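Local coordinates for poly(ADP-ribose) glycohydrolase (Thermomonospora curvata, PDB 3SIG), which hydrolyses the ribose-ribose glycosidic bonds of poly(ADP-ribose), releasing ADP-ribose, with a catalytic domain of the macrodomain clan, at residues T65-T70 with V253-W258; H212-L217 with R249-V254; Q231-F236 with A268-R273. All coordinates share one frame; numbering follows the deposited sequence.

Contacts 1 and 2 are neighbouring strand pairings of one mixed sheet: strand 252-256 is flanked by 66-70, an outermost strand, in contact 1 and by 214-217 in contact 2. Their centres lie about 9 Å apart and both include Val-253 and Val-254. Contact 3, centred about 11 Å from contact 1 and about 16 Å from contact 2, packs helix 229-240 against helix 265-273, with Phe-255 of the sheet touching Phe-236 and Phe-270. Along the chain, strand 66-70 comes first, then strand 214-217, helix 229-240, strand 252-256 and helix 265-273. The three contacts thus build one edge of the macrodomain-type core, where strand 252-256 leads into the ADP-ribose pocket.

Contact 1: T65-T70 with V253-W258; sequences TRIEVT and VVFAVW. With AR6 ([(2R,3S,4R,5R)-5-(6-aminopurin-9-yl)-3,4-dihydroxy-oxolan-2-yl]methyl [hydroxy-[[(2R,3S,4R,5S)-3,4,5-trihydroxyoxolan-2-yl]methoxy]phosphoryl] hydrogen phosphate), chain B.
Ile-67 lays its CG2 methyl against the rim of the Phe-255 ring, in the ring plane and 3.8 Å from CE2, the two side chains lying side by side and pointing the same way. Val-69 comes to the same aromatic residue obliquely, its CG2 4.2 Å from Phe-255 CB, and Val-253 CG1 lies over one ring face. On the opposite face of the sheet, Glu-68 passes Val-254 with OE1 3.6 Å from CG2; that oxygen also accepts a hydrogen bond from His-252 and pairs with Arg-80, so its charge is probably well balanced. Thr-70 holds OG1 between its backbone N and carbonyl carbon (chi1 72°), placing it 3.8 Å from Ala-256 CA, while Glu-72 is its hydrogen-bond partner. Five backbone hydrogen bonds zip the strands together, from Val-253 N to Arg-66 O (2.8 Å) through to Val-257 N to Thr-70 O (2.9 Å, 171° at the hydrogen). Past this last bond the chain meets the ligand: Trp-258 O lies 3.0 Å from AR6 N9, and the tryptophan ring turns its edge to the adenine. This is a parallel edge-strand pairing of a macrodomain-type sheet, whose inner strand, 252-256, runs on into the ADP-ribose pocket.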
loop_
_atom_site.group_PDB
_atom_site.type_symbol
_atom_site.label_atom_id
_atom_site.label_comp_id
_atom_site.label_asym_id
_atom_site.label_seq_id
_atom_site.Cartn_x
_atom_site.Cartn_y
_atom_site.Cartn_z
ATOM N N THR A 65 0.149 -11.615 -18.312
ATOM C CA THR A 65 -0.330 -10.617 -17.345
ATOM C C THR A 65 -0.736 -9.316 -18.039
ATOM O O THR A 65 -0.001 -8.808 -18.886
ATOM C CB THR A 65 0.794 -10.300 -16.355
ATOM O OG1 THR A 65 1.280 -11.520 -15.781
ATOM C CG2 THR A 65 0.338 -9.339 -15.265
ATOM N N ARG A 66 -1.899 -8.780 -17.676
ATOM C CA ARG A 66 -2.333 -7.449 -18.101
ATOM C C ARG A 66 -1.654 -6.390 -17.226
ATOM O O ARG A 66 -1.904 -6.340 -16.009
ATOM C CB ARG A 66 -3.851 -7.353 -17.946
ATOM C CG ARG A 66 -4.496 -6.074 -18.467
ATOM C CD ARG A 66 -5.955 -5.977 -18.023
ATOM N NE ARG A 66 -6.777 -7.074 -18.535
ATOM C CZ ARG A 66 -7.554 -6.990 -19.612
ATOM N NH1 ARG A 66 -7.623 -5.859 -20.303
ATOM N NH2 ARG A 66 -8.266 -8.040 -20.000
ATOM N N ILE A 67 -0.795 -5.554 -17.818
ATOM C CA ILE A 67 -0.074 -4.526 -17.070
ATOM C C ILE A 67 -0.547 -3.169 -17.561
ATOM O O ILE A 67 -0.504 -2.883 -18.768
ATOM C CB ILE A 67 1.451 -4.679 -17.183
ATOM C CG1 ILE A 67 1.884 -6.022 -16.600
ATOM C CG2 ILE A 67 2.157 -3.540 -16.452
ATOM C CD1 ILE A 67 3.380 -6.275 -16.636
ATOM N N GLU A 68 -1.041 -2.332 -16.654
ATOM C CA GLU A 68 -1.529 -0.988 -16.991
ATOM C C GLU A 68 -0.749 0.013 -16.141
ATOM O O GLU A 68 -0.475 -0.261 -14.975
ATOM C CB GLU A 68 -3.032 -0.806 -16.647
ATOM C CG GLU A 68 -4.051 -1.715 -17.376
ATOM C CD GLU A 68 -5.499 -1.459 -16.938
ATOM O OE1 GLU A 68 -5.798 -1.526 -15.726
ATOM O OE2 GLU A 68 -6.356 -1.197 -17.816
ATOM N N VAL A 69 -0.439 1.168 -16.702
ATOM C CA VAL A 69 0.020 2.318 -15.939
ATOM C C VAL A 69 -1.073 3.348 -16.070
ATOM O O VAL A 69 -1.471 3.683 -17.196
ATOM C CB VAL A 69 1.341 2.891 -16.462
ATOM C CG1 VAL A 69 1.742 4.105 -15.637
ATOM C CG2 VAL A 69 2.420 1.832 -16.395
ATOM N N THR A 70 -1.566 3.866 -14.946
ATOM C CA THR A 70 -2.637 4.855 -14.965
ATOM C C THR A 70 -2.290 5.990 -14.032
ATOM O O THR A 70 -1.346 5.866 -13.228
ATOM C CB THR A 70 -3.995 4.275 -14.555
ATOM O OG1 THR A 70 -3.974 4.019 -13.141
ATOM C CG2 THR A 70 -4.295 3.006 -15.301
ATOM N N VAL A 253 -1.790 -6.381 -13.165
ATOM C CA VAL A 253 -1.042 -5.461 -12.310
ATOM C C VAL A 253 -1.268 -4.064 -12.818
ATOM O O VAL A 253 -1.036 -3.779 -14.017
ATOM C CB VAL A 253 0.443 -5.753 -12.354
ATOM C CG1 VAL A 253 1.236 -4.726 -11.548
ATOM C CG2 VAL A 253 0.725 -7.182 -11.824
ATOM N N VAL A 254 -1.733 -3.188 -11.944
ATOM C CA VAL A 254 -1.868 -1.765 -12.276
ATOM C C VAL A 254 -0.840 -0.972 -11.493
ATOM O O VAL A 254 -0.743 -1.127 -10.268
ATOM C CB VAL A 254 -3.252 -1.205 -11.886
ATOM C CG1 VAL A 254 -3.403 0.276 -12.298
ATOM C CG2 VAL A 254 -4.379 -2.032 -12.473
ATOM N N PHE A 255 -0.066 -0.161 -12.209
ATOM C CA PHE A 255 0.761 0.860 -11.588
ATOM C C PHE A 255 -0.067 2.113 -11.597
ATOM O O PHE A 255 -0.117 2.840 -12.611
ATOM C CB PHE A 255 2.102 1.008 -12.318
ATOM C CG PHE A 255 2.948 -0.227 -12.249
ATOM C CD1 PHE A 255 3.681 -0.533 -11.126
ATOM C CD2 PHE A 255 2.966 -1.125 -13.294
ATOM C CE1 PHE A 255 4.473 -1.683 -11.073
ATOM C CE2 PHE A 255 3.759 -2.269 -13.233
ATOM C CZ PHE A 255 4.473 -2.558 -12.114
ATOM N N ALA A 256 -0.725 2.353 -10.458
ATOM C CA ALA A 256 -1.596 3.512 -10.285
ATOM C C ALA A 256 -0.740 4.613 -9.674
ATOM O O ALA A 256 -0.330 4.502 -8.512
ATOM C CB ALA A 256 -2.759 3.162 -9.378
ATOM N N VAL A 257 -0.404 5.622 -10.487
ATOM C CA VAL A 257 0.543 6.619 -10.073
ATOM C C VAL A 257 -0.117 7.997 -10.191
ATOM O O VAL A 257 -0.220 8.550 -11.288
ATOM C CB VAL A 257 1.817 6.575 -10.885
ATOM C CG1 VAL A 257 2.825 7.542 -10.241
ATOM C CG2 VAL A 257 2.389 5.143 -10.941
ATOM N N TRP A 258 -0.557 8.554 -9.059
ATOM C CA TRP A 258 -1.217 9.839 -8.947
ATOM C C TRP A 258 -0.189 10.821 -8.400
ATOM O O TRP A 258 0.127 10.805 -7.200
ATOM C CB TRP A 258 -2.401 9.729 -7.993
ATOM C CG TRP A 258 -3.118 11.024 -7.822
ATOM C CD1 TRP A 258 -3.693 11.753 -8.811
ATOM C CD2 TRP A 258 -3.257 11.792 -6.629
ATOM N NE1 TRP A 258 -4.222 12.924 -8.304
ATOM C CE2 TRP A 258 -3.966 12.969 -6.961
ATOM C CE3 TRP A 258 -2.889 11.592 -5.306
ATOM C CZ2 TRP A 258 -4.312 13.935 -6.009
ATOM C CZ3 TRP A 258 -3.228 12.554 -4.358
ATOM C CH2 TRP A 258 -3.925 13.716 -4.717
HETATM N N1 AR6 B . -2.189 6.957 -5.194
HETATM C C2 AR6 B . -1.240 6.648 -6.074
HETATM N N3 AR6 B . -0.018 7.246 -6.172
HETATM C C4 AR6 B . 0.186 8.213 -5.248
HETATM C C5 AR6 B . -0.805 8.579 -4.271
HETATM C C6 AR6 B . -1.986 7.886 -4.302
HETATM N N6 AR6 B . -2.998 8.209 -3.396
HETATM N N7 AR6 B . -0.206 9.615 -3.470
HETATM C C8 AR6 B . 0.966 9.836 -3.965
HETATM N N9 AR6 B . 1.284 9.048 -5.031
HETATM P PA AR6 B . 4.404 8.563 -1.085
HETATM P PB AR6 B . 6.759 7.030 -0.095
HETATM C "C1'" AR6 B . 2.487 8.944 -5.853
HETATM O O1A AR6 B . 5.229 9.799 -1.049
HETATM O O1B AR6 B . 6.884 5.520 -0.042
HETATM C C1D AR6 B . 3.911 8.649 4.148
HETATM O O1D AR6 B . 3.893 9.698 5.075
HETATM C "C2'" AR6 B . 3.305 10.215 -5.912
HETATM O "O2'" AR6 B . 3.893 10.346 -7.177
HETATM O O2A AR6 B . 3.108 8.553 -0.316
HETATM O O2B AR6 B . 7.746 7.794 -0.911
HETATM C C2D AR6 B . 4.155 7.397 4.895
HETATM O O2D AR6 B . 3.395 7.181 6.034
HETATM C "C3'" AR6 B . 4.351 9.960 -4.889
HETATM O "O3'" AR6 B . 5.542 10.622 -5.163
HETATM O O3A AR6 B . 5.299 7.315 -0.671
HETATM C C3D AR6 B . 5.613 7.223 4.877
HETATM O O3D AR6 B . 6.054 7.904 6.022
HETATM C "C4'" AR6 B . 4.547 8.472 -4.903
HETATM O "O4'" AR6 B . 3.352 7.926 -5.416
HETATM C C4D AR6 B . 6.005 7.891 3.607
HETATM O O4D AR6 B . 4.998 8.832 3.265
HETATM C "C5'" AR6 B . 4.898 7.835 -3.565
HETATM O "O5'" AR6 B . 3.938 8.181 -2.580
HETATM C C5D AR6 B . 6.237 6.922 2.448
HETATM O O5D AR6 B . 6.750 7.658 1.354
#

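Contact 2: H212-L217 with R249-V254; sequences HRRLVL and RFAHVV
The Phe-250 ring carries Leu-215 CD1 over the centre of one face, a CH-pi contact 3.5 Å from CD1 to the ring centroid and only 6° off the normal, while His-212 O lies at its edge, 3.4 Å from CE1. Leu-215 crosses the phenylalanine at about a right angle; with CG beside its own backbone N (chi1 -49°), its branched end is brought over the ring. Replacing Phe-250 by an alanine would probably open a gap beside Leu-215 and take away the flat face under its CD1 methyl. The Arg-213 guanidinium, folded back by bends at chi2 and chi3, has Ala-251 N over one face and Arg-249 O near its plane, 2.7 Å from NH1. Strands 214-217 and 252-256 are the parallel neighbours of a right-handed beta-alpha-beta crossover through helix 229-240. Arg-213 O takes the Ala-251 N-H at 2.7 Å and a weak bond from His-252 N; farther along, Val-254 N donates to Leu-215 O. Arg-214 packs CG 3.8 Å from His-252 CB, the guanidinium and imidazole planes 44° apart. A water in both planes joins Arg-214 NH1 (2.8 Å) to His-252 ND1, while Asp-87 forms a salt bridge with Arg-214 NE and Leu-81 O accepts from its NH1.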
loop_
_atom_site.group_PDB
_atom_site.type_symbol
_atom_site.label_atom_id
_atom_site.label_comp_id
_atom_site.label_asym_id
_atom_site.label_seq_id
_atom_site.Cartn_x
_atom_site.Cartn_y
_atom_site.Cartn_z
ATOM N N HIS A 212 -3.845 -13.621 -4.247
ATOM C CA HIS A 212 -4.202 -12.433 -5.023
ATOM C C HIS A 212 -3.598 -12.452 -6.405
ATOM O O HIS A 212 -2.376 -12.464 -6.570
ATOM C CB HIS A 212 -3.766 -11.188 -4.247
ATOM C CG HIS A 212 -4.471 -11.048 -2.947
ATOM N ND1 HIS A 212 -3.934 -11.317 -1.702
ATOM C CD2 HIS A 212 -5.747 -10.670 -2.714
ATOM C CE1 HIS A 212 -4.865 -11.143 -0.776
ATOM N NE2 HIS A 212 -5.973 -10.749 -1.369
ATOM N N ARG A 213 -4.457 -12.484 -7.398
ATOM C CA ARG A 213 -4.038 -12.483 -8.774
ATOM C C ARG A 213 -4.061 -11.105 -9.410
ATOM O O ARG A 213 -3.526 -10.928 -10.499
ATOM C CB ARG A 213 -4.923 -13.407 -9.590
ATOM C CG ARG A 213 -5.010 -14.839 -9.062
ATOM C CD ARG A 213 -4.039 -15.750 -9.778
ATOM N NE ARG A 213 -4.373 -15.894 -11.193
ATOM C CZ ARG A 213 -3.508 -15.737 -12.195
ATOM N NH1 ARG A 213 -2.241 -15.430 -11.948
ATOM N NH2 ARG A 213 -3.909 -15.891 -13.452
ATOM N N ARG A 214 -4.641 -10.120 -8.735
ATOM C CA ARG A 214 -4.686 -8.748 -9.246
ATOM C C ARG A 214 -4.120 -7.789 -8.186
ATOM O O ARG A 214 -4.488 -7.865 -7.006
ATOM C CB ARG A 214 -6.128 -8.378 -9.633
ATOM C CG ARG A 214 -6.662 -9.325 -10.687
ATOM C CD ARG A 214 -8.011 -8.906 -11.260
ATOM N NE ARG A 214 -9.035 -8.892 -10.216
ATOM C CZ ARG A 214 -10.089 -8.085 -10.195
ATOM N NH1 ARG A 214 -10.328 -7.258 -11.191
ATOM N NH2 ARG A 214 -10.911 -8.138 -9.159
ATOM N N LEU A 215 -3.179 -6.950 -8.636
ATOM C CA LEU A 215 -2.435 -6.050 -7.775
ATOM C C LEU A 215 -2.560 -4.620 -8.189
ATOM O O LEU A 215 -2.634 -4.276 -9.386
ATOM C CB LEU A 215 -0.958 -6.352 -7.811
ATOM C CG LEU A 215 -0.551 -7.811 -7.626
ATOM C CD1 LEU A 215 0.978 -7.939 -7.693
ATOM C CD2 LEU A 215 -1.085 -8.448 -6.356
ATOM N N VAL A 216 -2.484 -3.773 -7.192
ATOM C CA VAL A 216 -2.317 -2.342 -7.429
ATOM C C VAL A 216 -0.994 -1.929 -6.781
ATOM O O VAL A 216 -0.872 -1.945 -5.547
ATOM C CB VAL A 216 -3.481 -1.482 -6.898
ATOM C CG1 VAL A 216 -3.211 -0.024 -7.199
ATOM C CG2 VAL A 216 -4.832 -1.911 -7.524
ATOM N N LEU A 217 -0.035 -1.600 -7.631
ATOM C CA LEU A 217 1.307 -1.154 -7.249
ATOM C C LEU A 217 1.455 0.295 -7.707
ATOM O O LEU A 217 0.479 0.940 -8.111
ATOM C CB LEU A 217 2.377 -2.043 -7.913
ATOM C CG LEU A 217 2.243 -3.538 -7.621
ATOM C CD1 LEU A 217 3.311 -4.323 -8.374
ATOM C CD2 LEU A 217 2.310 -3.832 -6.153
ATOM N N ARG A 249 2.694 -14.589 -13.365
ATOM C CA ARG A 249 2.101 -15.136 -12.164
ATOM C C ARG A 249 0.896 -14.364 -11.655
ATOM O O ARG A 249 0.118 -14.867 -10.839
ATOM C CB ARG A 249 3.143 -15.244 -11.063
ATOM C CG ARG A 249 4.200 -16.256 -11.406
ATOM C CD ARG A 249 4.960 -16.722 -10.190
ATOM N NE ARG A 249 6.215 -17.338 -10.606
ATOM C CZ ARG A 249 6.321 -18.558 -11.121
ATOM N NH1 ARG A 249 5.243 -19.315 -11.273
ATOM N NH2 ARG A 249 7.511 -19.024 -11.478
ATOM N N PHE A 250 0.752 -13.131 -12.104
ATOM C CA PHE A 250 -0.421 -12.355 -11.758
ATOM C C PHE A 250 -1.290 -12.219 -13.006
ATOM O O PHE A 250 -0.796 -12.272 -14.138
ATOM C CB PHE A 250 -0.045 -10.983 -11.177
ATOM C CG PHE A 250 0.708 -11.090 -9.898
ATOM C CD1 PHE A 250 0.033 -11.394 -8.726
ATOM C CD2 PHE A 250 2.076 -11.003 -9.871
ATOM C CE1 PHE A 250 0.712 -11.549 -7.520
ATOM C CE2 PHE A 250 2.776 -11.145 -8.656
ATOM C CZ PHE A 250 2.108 -11.438 -7.492
ATOM N N ALA A 251 -2.586 -12.059 -12.798
ATOM C CA ALA A 251 -3.519 -11.814 -13.918
ATOM C C ALA A 251 -3.475 -10.357 -14.389
ATOM O O ALA A 251 -3.565 -10.059 -15.572
ATOM C CB ALA A 251 -4.940 -12.197 -13.528
ATOM N N HIS A 252 -3.342 -9.423 -13.449
ATOM C CA HIS A 252 -3.474 -8.000 -13.738
ATOM C C HIS A 252 -2.693 -7.218 -12.691
ATOM O O HIS A 252 -2.847 -7.451 -11.485
ATOM C CB HIS A 252 -4.952 -7.642 -13.677
ATOM C CG HIS A 252 -5.314 -6.269 -14.157
ATOM N ND1 HIS A 252 -6.627 -5.842 -14.181
ATOM C CD2 HIS A 252 -4.576 -5.223 -14.600
ATOM C CE1 HIS A 252 -6.682 -4.595 -14.612
ATOM N NE2 HIS A 252 -5.455 -4.202 -14.896
ATOM N N VAL A 253 -1.790 -6.381 -13.165
ATOM C CA VAL A 253 -1.042 -5.461 -12.310
ATOM C C VAL A 253 -1.268 -4.064 -12.818
ATOM O O VAL A 253 -1.036 -3.779 -14.017
ATOM C CB VAL A 253 0.443 -5.753 -12.354
ATOM C CG1 VAL A 253 1.236 -4.726 -11.548
ATOM C CG2 VAL A 253 0.725 -7.182 -11.824
ATOM N N VAL A 254 -1.733 -3.188 -11.944
ATOM C CA VAL A 254 -1.868 -1.765 -12.276
ATOM C C VAL A 254 -0.840 -0.972 -11.493
ATOM O O VAL A 254 -0.743 -1.127 -10.268
ATOM C CB VAL A 254 -3.252 -1.205 -11.886
ATOM C CG1 VAL A 254 -3.403 0.276 -12.298
ATOM C CG2 VAL A 254 -4.379 -2.032 -12.473
HETATM O O HOH W 1 -9.206 -7.076 -13.768
#

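Contact 3: Q231-F236 with A268-R273; sequences QVAETF and AAFARR
Ala-233 points its methyl squarely at the face of Phe-270: CB stands 3.7 Å from the ring centroid, 5° off the normal, in a CH-pi contact; the axes of the two segments come within 9.1 Å. The ring lies flat beneath this methyl and reaches under the turn that carries it, bringing CZ to 3.7 Å from Ala-233 N. Two further side chains of helix 229-240 meet the rim of the same ring: Val-232, crossing the ring obliquely, brings CG1 to 4.0 Å from Phe-270 CZ, and Phe-236 CD2 comes to 4.2 Å from Phe-270 CE1. The Phe-270 ring also meets that of Phe-255, on the sheet. Toward the solvent side, Arg-273 closes the contact. Its CG is anti to the backbone N, and a bend at chi2 swings the chain toward Glu-234, which bends at its own chi2. NE then donates to Glu-234 OE1 at 3.0 Å, a salt bridge made through one hydrogen bond, in which the oxygen lies almost in the guanidinium plane but is itself approached from above the carboxylate plane, the two planes being 29° apart. Arg-273 CB rests 4.1 Å from Ala-233 CB, so the alanine is flanked by ring and arginine. Two helices inclined at 37°, joined through a small residue and packed on one face of the sheet, form part of one helical layer of the alpha/beta macrodomain-type fold.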
loop_
_atom_site.group_PDB
_atom_site.type_symbol
_atom_site.label_atom_id
_atom_site.label_comp_id
_atom_site.label_asym_id
_atom_site.label_seq_id
_atom_site.Cartn_x
_atom_site.Cartn_y
_atom_site.Cartn_z
ATOM N N GLN A 231 14.403 3.795 -11.008
ATOM C CA GLN A 231 14.921 2.615 -10.328
ATOM C C GLN A 231 13.790 1.772 -9.733
ATOM O O GLN A 231 13.841 0.552 -9.809
ATOM C CB GLN A 231 15.917 2.999 -9.230
ATOM C CG GLN A 231 16.553 1.804 -8.552
ATOM C CD GLN A 231 17.613 2.218 -7.568
ATOM O OE1 GLN A 231 17.430 3.149 -6.773
ATOM N NE2 GLN A 231 18.754 1.564 -7.632
ATOM N N VAL A 232 12.752 2.393 -9.203
ATOM C CA VAL A 232 11.668 1.606 -8.624
ATOM C C VAL A 232 10.857 0.936 -9.756
ATOM O O VAL A 232 10.525 -0.253 -9.664
ATOM C CB VAL A 232 10.771 2.449 -7.691
ATOM C CG1 VAL A 232 9.629 1.623 -7.189
ATOM C CG2 VAL A 232 11.624 2.972 -6.504
ATOM N N ALA A 233 10.605 1.645 -10.852
ATOM C CA ALA A 233 9.934 1.027 -11.990
ATOM C C ALA A 233 10.769 -0.142 -12.508
ATOM O O ALA A 233 10.235 -1.215 -12.789
ATOM C CB ALA A 233 9.690 2.047 -13.089
ATOM N N GLU A 234 12.075 0.049 -12.639
ATOM C CA GLU A 234 12.954 -1.027 -13.118
ATOM C C GLU A 234 12.935 -2.227 -12.165
ATOM O O GLU A 234 13.003 -3.378 -12.618
ATOM C CB GLU A 234 14.382 -0.513 -13.327
ATOM C CG GLU A 234 15.331 -1.581 -13.816
ATOM C CD GLU A 234 14.971 -2.114 -15.178
ATOM O OE1 GLU A 234 14.439 -1.351 -15.995
ATOM O OE2 GLU A 234 15.249 -3.302 -15.435
ATOM N N THR A 235 12.837 -1.963 -10.873
ATOM C CA THR A 235 12.790 -3.026 -9.871
ATOM C C THR A 235 11.586 -3.916 -10.146
ATOM O O THR A 235 11.706 -5.151 -10.227
ATOM C CB THR A 235 12.707 -2.448 -8.464
ATOM O OG1 THR A 235 13.905 -1.714 -8.193
ATOM C CG2 THR A 235 12.547 -3.509 -7.403
ATOM N N PHE A 236 10.414 -3.308 -10.291
ATOM C CA PHE A 236 9.204 -4.085 -10.603
ATOM C C PHE A 236 9.306 -4.755 -11.965
ATOM O O PHE A 236 8.868 -5.897 -12.127
ATOM C CB PHE A 236 7.930 -3.263 -10.479
ATOM C CG PHE A 236 7.575 -2.917 -9.073
ATOM C CD1 PHE A 236 7.215 -3.904 -8.176
ATOM C CD2 PHE A 236 7.516 -1.593 -8.664
ATOM C CE1 PHE A 236 6.847 -3.581 -6.851
ATOM C CE2 PHE A 236 7.130 -1.275 -7.357
ATOM C CZ PHE A 236 6.795 -2.277 -6.462
ATOM N N ALA A 268 5.420 9.507 -15.182
ATOM C CA ALA A 268 6.167 9.428 -16.429
ATOM C C ALA A 268 7.187 8.293 -16.430
ATOM O O ALA A 268 7.358 7.616 -17.433
ATOM C CB ALA A 268 6.844 10.754 -16.708
ATOM N N ALA A 269 7.874 8.062 -15.317
ATOM C CA ALA A 269 8.884 7.008 -15.250
ATOM C C ALA A 269 8.247 5.637 -15.412
ATOM O O ALA A 269 8.785 4.776 -16.104
ATOM C CB ALA A 269 9.635 7.073 -13.932
ATOM N N PHE A 270 7.095 5.437 -14.792
ATOM C CA PHE A 270 6.402 4.164 -14.928
ATOM C C PHE A 270 5.806 3.994 -16.324
ATOM O O PHE A 270 5.906 2.904 -16.908
ATOM C CB PHE A 270 5.342 3.981 -13.833
ATOM C CG PHE A 270 5.928 3.502 -12.535
ATOM C CD1 PHE A 270 5.851 2.165 -12.168
ATOM C CD2 PHE A 270 6.619 4.373 -11.706
ATOM C CE1 PHE A 270 6.438 1.740 -10.978
ATOM C CE2 PHE A 270 7.216 3.928 -10.549
ATOM C CZ PHE A 270 7.114 2.615 -10.185
ATOM N N ALA A 271 5.259 5.068 -16.895
ATOM C CA ALA A 271 4.699 5.017 -18.249
ATOM C C ALA A 271 5.778 4.647 -19.246
ATOM O O ALA A 271 5.548 3.864 -20.160
ATOM C CB ALA A 271 4.057 6.357 -18.631
ATOM N N ARG A 272 6.970 5.194 -19.067
ATOM C CA ARG A 272 8.072 4.891 -19.970
ATOM C C ARG A 272 8.467 3.432 -19.885
ATOM O O ARG A 272 8.740 2.774 -20.882
ATOM C CB ARG A 272 9.285 5.759 -19.656
ATOM C CG ARG A 272 9.111 7.197 -20.141
ATOM C CD ARG A 272 10.423 7.967 -20.138
ATOM N NE ARG A 272 10.931 8.195 -18.791
ATOM C CZ ARG A 272 10.520 9.175 -17.990
ATOM N NH1 ARG A 272 9.588 10.030 -18.395
ATOM N NH2 ARG A 272 11.043 9.304 -16.788
ATOM N N ARG A 273 8.522 2.902 -18.677
ATOM C CA ARG A 273 9.042 1.552 -18.524
ATOM C C ARG A 273 8.015 0.496 -18.921
ATOM O O ARG A 273 8.408 -0.536 -19.482
ATOM C CB ARG A 273 9.508 1.320 -17.079
ATOM C CG ARG A 273 10.127 -0.066 -16.805
ATOM C CD ARG A 273 11.350 -0.254 -17.702
ATOM N NE ARG A 273 11.942 -1.594 -17.711
ATOM C CZ ARG A 273 11.533 -2.596 -18.483
ATOM N NH1 ARG A 273 10.477 -2.453 -19.264
ATOM N NH2 ARG A 273 12.154 -3.768 -18.435
#